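Local coordinates for lipoate-protein ligase 1 (Plasmodium falciparum, PDB 5T8U) that belongs to the lipoate-protein ligase family and binds lipoic acid in a pocket of its ligase A/B-type catalytic domain, at residues R91-G95 with S154-K158; I115-F121 with V162-H166. One frame throughout, in Å; residues are numbered along the deposited sequence.

Contact 1 of 2, residues R91-G95 with S154-K158; sequences RRFTG and SAFKK. With LPA (lipoic acid), chain C.
T94 and K157 bring the loop 91-95 closest to the strand 154-158, with their CA atoms 5.6 Å apart. No hydrogen bond joins the two segments, so the loop meets the strand through side chains and carbonyl oxygens. T94 sits across from A155 and F156. Its OG1 lies 3.3 Å from A155 CB, and its CG2 lies 3.4 Å from F156 O. The T94 OG1 is also hydrogen-bonded to H166. The same methyl also meets G95 O, with A155 CB 3.3 Å away. That oxygen is gripped side-on by R92, from NE at 3.3 Å and from NH1 at 3.2 Å. Both nitrogens come from one face of the carbonyl plane, while G95 O stays in the guanidinium plane. NH1 also bonds to G97 O. The extended R92 chain (chi2 179°, chi3 -176°) lays the guanidinium against lipoic acid. C5 of lipoic acid lies 4.0 Å above the R92 guanidinium plane, over its centre. R92 and S154 both line the ligand pocket. The aliphatic part of K157 passes F93, with CD 4.1 Å from F93 O. The loop links strands 88-90 and 99-101. F93 and K157 both touch helix 22-34, and strand 150-159 pairs with strand 162-170.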
loop_
_atom_site.group_PDB
_atom_site.type_symbol
_atom_site.label_atom_id
_atom_site.label_comp_id
_atom_site.label_asym_id
_atom_site.label_seq_id
_atom_site.Cartn_x
_atom_site.Cartn_y
_atom_site.Cartn_z
ATOM N N ARG A 91 10.093 -3.943 -0.031
ATOM C CA ARG A 91 8.927 -4.531 0.615
ATOM C C ARG A 91 8.191 -3.422 1.350
ATOM O O ARG A 91 8.757 -2.787 2.245
ATOM C CB ARG A 91 9.331 -5.649 1.584
ATOM C CG ARG A 91 8.178 -6.222 2.407
ATOM C CD ARG A 91 8.682 -7.215 3.444
ATOM N NE ARG A 91 9.323 -8.376 2.828
ATOM C CZ ARG A 91 8.711 -9.524 2.547
ATOM N NH1 ARG A 91 7.424 -9.695 2.820
ATOM N NH2 ARG A 91 9.393 -10.511 1.984
ATOM N N ARG A 92 6.939 -3.188 0.970
ATOM C CA ARG A 92 6.150 -2.131 1.575
ATOM C C ARG A 92 5.486 -2.629 2.857
ATOM O O ARG A 92 5.552 -3.809 3.212
ATOM C CB ARG A 92 5.102 -1.616 0.588
ATOM C CG ARG A 92 4.187 -2.693 0.029
ATOM C CD ARG A 92 3.155 -2.118 -0.924
ATOM N NE ARG A 92 2.220 -3.143 -1.381
ATOM C CZ ARG A 92 2.409 -3.925 -2.441
ATOM N NH1 ARG A 92 1.495 -4.829 -2.765
ATOM N NH2 ARG A 92 3.504 -3.809 -3.180
ATOM N N PHE A 93 4.839 -1.702 3.562
ATOM C CA PHE A 93 4.184 -2.005 4.827
ATOM C C PHE A 93 2.727 -2.413 4.664
ATOM O O PHE A 93 2.114 -2.862 5.638
ATOM C CB PHE A 93 4.268 -0.793 5.762
ATOM C CG PHE A 93 5.674 -0.404 6.127
ATOM C CD1 PHE A 93 6.571 -1.352 6.591
ATOM C CD2 PHE A 93 6.100 0.909 5.998
ATOM C CE1 PHE A 93 7.865 -0.998 6.926
ATOM C CE2 PHE A 93 7.395 1.268 6.329
ATOM C CZ PHE A 93 8.277 0.314 6.794
ATOM N N THR A 94 2.162 -2.275 3.469
ATOM C CA THR A 94 0.782 -2.648 3.210
ATOM C C THR A 94 0.728 -4.043 2.590
ATOM O O THR A 94 1.751 -4.670 2.308
ATOM C CB THR A 94 0.111 -1.624 2.289
ATOM O OG1 THR A 94 0.782 -1.604 1.024
ATOM C CG2 THR A 94 0.153 -0.236 2.904
ATOM N N GLY A 95 -0.495 -4.531 2.375
ATOM C CA GLY A 95 -0.703 -5.796 1.708
ATOM C C GLY A 95 -0.772 -5.641 0.199
ATOM O O GLY A 95 -0.572 -4.563 -0.360
ATOM N N SER A 154 -4.329 -0.315 -5.693
ATOM C CA SER A 154 -4.219 0.333 -4.395
ATOM C C SER A 154 -3.949 -0.669 -3.279
ATOM O O SER A 154 -4.136 -1.880 -3.429
ATOM C CB SER A 154 -5.497 1.118 -4.081
ATOM O OG SER A 154 -5.744 2.102 -5.071
ATOM N N ALA A 155 -3.496 -0.130 -2.148
ATOM C CA ALA A 155 -3.291 -0.899 -0.930
ATOM C C ALA A 155 -3.463 0.041 0.255
ATOM O O ALA A 155 -3.356 1.264 0.121
ATOM C CB ALA A 155 -1.913 -1.572 -0.902
ATOM N N PHE A 156 -3.729 -0.544 1.423
ATOM C CA PHE A 156 -4.179 0.226 2.573
ATOM C C PHE A 156 -3.440 -0.209 3.831
ATOM O O PHE A 156 -2.917 -1.322 3.923
ATOM C CB PHE A 156 -5.690 0.069 2.786
ATOM C CG PHE A 156 -6.489 0.148 1.518
ATOM C CD1 PHE A 156 -7.004 1.357 1.083
ATOM C CD2 PHE A 156 -6.720 -0.986 0.758
ATOM C CE1 PHE A 156 -7.738 1.431 -0.085
ATOM C CE2 PHE A 156 -7.451 -0.916 -0.411
ATOM C CZ PHE A 156 -7.960 0.295 -0.833
ATOM N N LYS A 157 -3.409 0.700 4.804
ATOM C CA LYS A 157 -2.912 0.412 6.142
ATOM C C LYS A 157 -3.632 1.327 7.120
ATOM O O LYS A 157 -3.843 2.510 6.835
ATOM C CB LYS A 157 -1.395 0.601 6.247
ATOM C CG LYS A 157 -0.860 0.557 7.670
ATOM C CD LYS A 157 0.645 0.334 7.689
ATOM C CE LYS A 157 1.180 0.227 9.110
ATOM N NZ LYS A 157 0.610 -0.935 9.849
ATOM N N LYS A 158 -4.013 0.771 8.268
ATOM C CA LYS A 158 -4.765 1.496 9.280
ATOM C C LYS A 158 -3.929 1.637 10.544
ATOM O O LYS A 158 -3.148 0.749 10.898
ATOM C CB LYS A 158 -6.086 0.782 9.605
ATOM C CG LYS A 158 -6.961 1.498 10.627
ATOM C CD LYS A 158 -7.546 2.790 10.076
ATOM C CE LYS A 158 -8.235 3.594 11.168
ATOM N NZ LYS A 158 -9.081 4.686 10.614
HETATM C C1 LPA C . -2.369 -4.575 -5.912
HETATM O O1 LPA C . -2.641 -4.592 -7.142
HETATM C C2 LPA C . -2.108 -3.245 -5.209
HETATM O O2 LPA C . -2.316 -5.653 -5.263
HETATM C C3 LPA C . -0.794 -2.660 -5.717
HETATM C C4 LPA C . -0.327 -1.539 -4.792
HETATM C C5 LPA C . 1.118 -1.184 -5.140
HETATM C C6 LPA C . 1.632 -0.242 -4.236
HETATM S S6 LPA C . 3.172 -0.303 -4.248
HETATM C C7 LPA C . 1.142 1.591 -4.796
HETATM C C8 LPA C . 2.380 2.555 -4.511
HETATM S S8 LPA C . 3.743 1.499 -3.889
#

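Contact 2 of 2, residues I115-F121 with V162-H166; sequences INTSSNF and VFLHH. With LPA (lipoic acid), chain C.
I115 lies over one face of the F163 ring. Its CA makes a CH-pi contact over that face, 3.9 Å from the F163 ring centroid. The two side-chain branches of I115 extend this cover: CG1 reaches CD1 of F163 and CG2 reaches CZ. N116 follows at the N-cap position, and its backbone N is 3.6 Å from F163 CD2. T117 starts the helix. Its OG1 is 3.2 Å from F163 CZ, while its CG2 turns to the ring of H165. One turn on, N120 is the polar link of the contact. Its ND2 donates to H165 ND1 at 3.3 Å, with a nearly straight angle of 165°. The acceptor lies in the amide plane, but the donor is tilted from the imidazole plane. NE2 of H165 bonds to S154 OG, so both ring nitrogens have partners, which would restrain the turn of the ring. F121 then takes H165 CE1 over one face, 3.5 Å from its own CE2. The two rings meet obliquely, with planes at 52°. F163 and H165 both have CG anti to the backbone N, which turns both rings toward 115-121. The helix 117-121 and strand 162-166 axes approach to 9.9 Å at 39°. Strand 162-170 lies between strands 150-159 and 105-112, with helix 117-132 on one sheet face and helix 22-34 on the other.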
loop_
_atom_site.group_PDB
_atom_site.type_symbol
_atom_site.label_atom_id
_atom_site.label_comp_id
_atom_site.label_asym_id
_atom_site.label_seq_id
_atom_site.Cartn_x
_atom_site.Cartn_y
_atom_site.Cartn_z
ATOM N N ILE A 115 -11.344 6.191 7.540
ATOM C CA ILE A 115 -11.260 5.482 6.270
ATOM C C ILE A 115 -11.950 6.307 5.195
ATOM O O ILE A 115 -13.077 6.785 5.378
ATOM C CB ILE A 115 -11.868 4.076 6.392
ATOM C CG1 ILE A 115 -11.064 3.248 7.401
ATOM C CG2 ILE A 115 -11.880 3.383 5.030
ATOM C CD1 ILE A 115 -11.591 1.841 7.631
ATOM N N ASN A 116 -11.269 6.476 4.060
ATOM C CA ASN A 116 -11.731 7.368 3.003
ATOM C C ASN A 116 -11.511 6.750 1.626
ATOM O O ASN A 116 -11.357 7.472 0.634
ATOM C CB ASN A 116 -11.020 8.723 3.097
ATOM C CG ASN A 116 -11.824 9.852 2.480
ATOM O OD1 ASN A 116 -12.881 10.224 2.988
ATOM N ND2 ASN A 116 -11.314 10.416 1.390
ATOM N N THR A 117 -11.500 5.417 1.551
ATOM C CA THR A 117 -11.221 4.722 0.299
ATOM C C THR A 117 -12.148 5.190 -0.819
ATOM O O THR A 117 -11.698 5.720 -1.844
ATOM C CB THR A 117 -11.361 3.212 0.511
ATOM O OG1 THR A 117 -10.507 2.795 1.583
ATOM C CG2 THR A 117 -10.992 2.449 -0.752
ATOM N N SER A 118 -13.454 4.985 -0.637
ATOM C CA SER A 118 -14.416 5.309 -1.684
ATOM C C SER A 118 -14.266 6.754 -2.145
ATOM O O SER A 118 -14.240 7.034 -3.348
ATOM C CB SER A 118 -15.836 5.045 -1.182
ATOM O OG SER A 118 -16.006 3.680 -0.836
ATOM N N SER A 119 -14.159 7.689 -1.198
ATOM C CA SER A 119 -14.024 9.096 -1.567
ATOM C C SER A 119 -12.759 9.334 -2.382
ATOM O O SER A 119 -12.792 10.044 -3.392
ATOM C CB SER A 119 -14.034 9.973 -0.316
ATOM O OG SER A 119 -15.350 10.126 0.187
ATOM N N ASN A 120 -11.634 8.752 -1.961
ATOM C CA ASN A 120 -10.398 8.889 -2.727
ATOM C C ASN A 120 -10.596 8.412 -4.162
ATOM O O ASN A 120 -10.268 9.123 -5.124
ATOM C CB ASN A 120 -9.274 8.103 -2.048
ATOM C CG ASN A 120 -9.032 8.547 -0.615
ATOM O OD1 ASN A 120 -9.492 9.607 -0.194
ATOM N ND2 ASN A 120 -8.301 7.736 0.139
ATOM N N PHE A 121 -11.149 7.206 -4.324
ATOM C CA PHE A 121 -11.426 6.699 -5.663
ATOM C C PHE A 121 -12.359 7.626 -6.430
ATOM O O PHE A 121 -12.280 7.704 -7.660
ATOM C CB PHE A 121 -12.027 5.293 -5.587
ATOM C CG PHE A 121 -11.008 4.205 -5.385
ATOM C CD1 PHE A 121 -10.017 3.987 -6.327
ATOM C CD2 PHE A 121 -11.054 3.387 -4.267
ATOM C CE1 PHE A 121 -9.080 2.985 -6.153
ATOM C CE2 PHE A 121 -10.120 2.379 -4.087
ATOM C CZ PHE A 121 -9.132 2.178 -5.032
ATOM N N VAL A 162 -4.837 7.390 11.941
ATOM C CA VAL A 162 -4.530 7.653 10.541
ATOM C C VAL A 162 -4.979 6.476 9.689
ATOM O O VAL A 162 -4.876 5.318 10.107
ATOM C CB VAL A 162 -3.025 7.915 10.335
ATOM C CG1 VAL A 162 -2.758 8.367 8.911
ATOM C CG2 VAL A 162 -2.526 8.949 11.327
ATOM N N PHE A 163 -5.471 6.779 8.491
ATOM C CA PHE A 163 -5.760 5.782 7.472
ATOM C C PHE A 163 -4.979 6.137 6.216
ATOM O O PHE A 163 -5.043 7.280 5.742
ATOM C CB PHE A 163 -7.256 5.709 7.160
ATOM C CG PHE A 163 -7.583 4.839 5.979
ATOM C CD1 PHE A 163 -7.544 3.458 6.085
ATOM C CD2 PHE A 163 -7.924 5.403 4.761
ATOM C CE1 PHE A 163 -7.842 2.657 4.998
ATOM C CE2 PHE A 163 -8.223 4.607 3.673
ATOM C CZ PHE A 163 -8.182 3.233 3.791
ATOM N N LEU A 164 -4.245 5.159 5.687
ATOM C CA LEU A 164 -3.365 5.354 4.542
ATOM C C LEU A 164 -3.847 4.488 3.389
ATOM O O LEU A 164 -3.847 3.256 3.491
ATOM C CB LEU A 164 -1.917 5.017 4.904
ATOM C CG LEU A 164 -0.857 5.219 3.814
ATOM C CD1 LEU A 164 0.480 5.589 4.434
ATOM C CD2 LEU A 164 -0.689 3.976 2.960
ATOM N N HIS A 165 -4.251 5.132 2.298
ATOM C CA HIS A 165 -4.659 4.466 1.062
ATOM C C HIS A 165 -3.695 4.927 -0.027
ATOM O O HIS A 165 -3.850 6.023 -0.574
ATOM C CB HIS A 165 -6.111 4.805 0.717
ATOM C CG HIS A 165 -6.519 4.433 -0.678
ATOM N ND1 HIS A 165 -7.717 4.832 -1.229
ATOM C CD2 HIS A 165 -5.896 3.698 -1.630
ATOM C CE1 HIS A 165 -7.812 4.364 -2.460
ATOM N NE2 HIS A 165 -6.720 3.673 -2.728
ATOM N N HIS A 166 -2.708 4.094 -0.355
ATOM C CA HIS A 166 -1.711 4.443 -1.358
ATOM C C HIS A 166 -1.776 3.449 -2.507
ATOM O O HIS A 166 -1.802 2.232 -2.286
ATOM C CB HIS A 166 -0.300 4.495 -0.753
ATOM C CG HIS A 166 0.361 3.160 -0.607
ATOM N ND1 HIS A 166 1.251 2.666 -1.535
ATOM C CD2 HIS A 166 0.279 2.225 0.369
ATOM C CE1 HIS A 166 1.682 1.480 -1.143
ATOM N NE2 HIS A 166 1.108 1.189 0.010
HETATM C C1 LPA C . -2.369 -4.575 -5.912
HETATM O O1 LPA C . -2.641 -4.592 -7.142
HETATM C C2 LPA C . -2.108 -3.245 -5.209
HETATM O O2 LPA C . -2.316 -5.653 -5.263
HETATM C C3 LPA C . -0.794 -2.660 -5.717
HETATM C C4 LPA C . -0.327 -1.539 -4.792
HETATM C C5 LPA C . 1.118 -1.184 -5.140
HETATM C C6 LPA C . 1.632 -0.242 -4.236
HETATM S S6 LPA C . 3.172 -0.303 -4.248
HETATM C C7 LPA C . 1.142 1.591 -4.796
HETATM C C8 LPA C . 2.380 2.555 -4.511
HETATM S S8 LPA C . 3.743 1.499 -3.889
#

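In the fold
Contacts 1 and 2 meet along two neighbouring antiparallel strands, 150-159 and 162-170, with their centres about 12 Å apart. The strands are probably joined by backbone bonds from K157 N to L164 O and from A155 N to H166 O, each 2.9 Å. Side chains add to this: F156 CE1 packs 3.3 Å from H165 CG. Both contacts reach lipoic acid. R92 and S154 of contact 1 line its pocket, and H166 of contact 2 brings ND1 to 3.2 Å from ligand C8. H166 touches both the loop 91-95, through T94, and the ligand, while H165 points to the helix. K150 and G97 hydrogen-bond the ligand from outside both contacts.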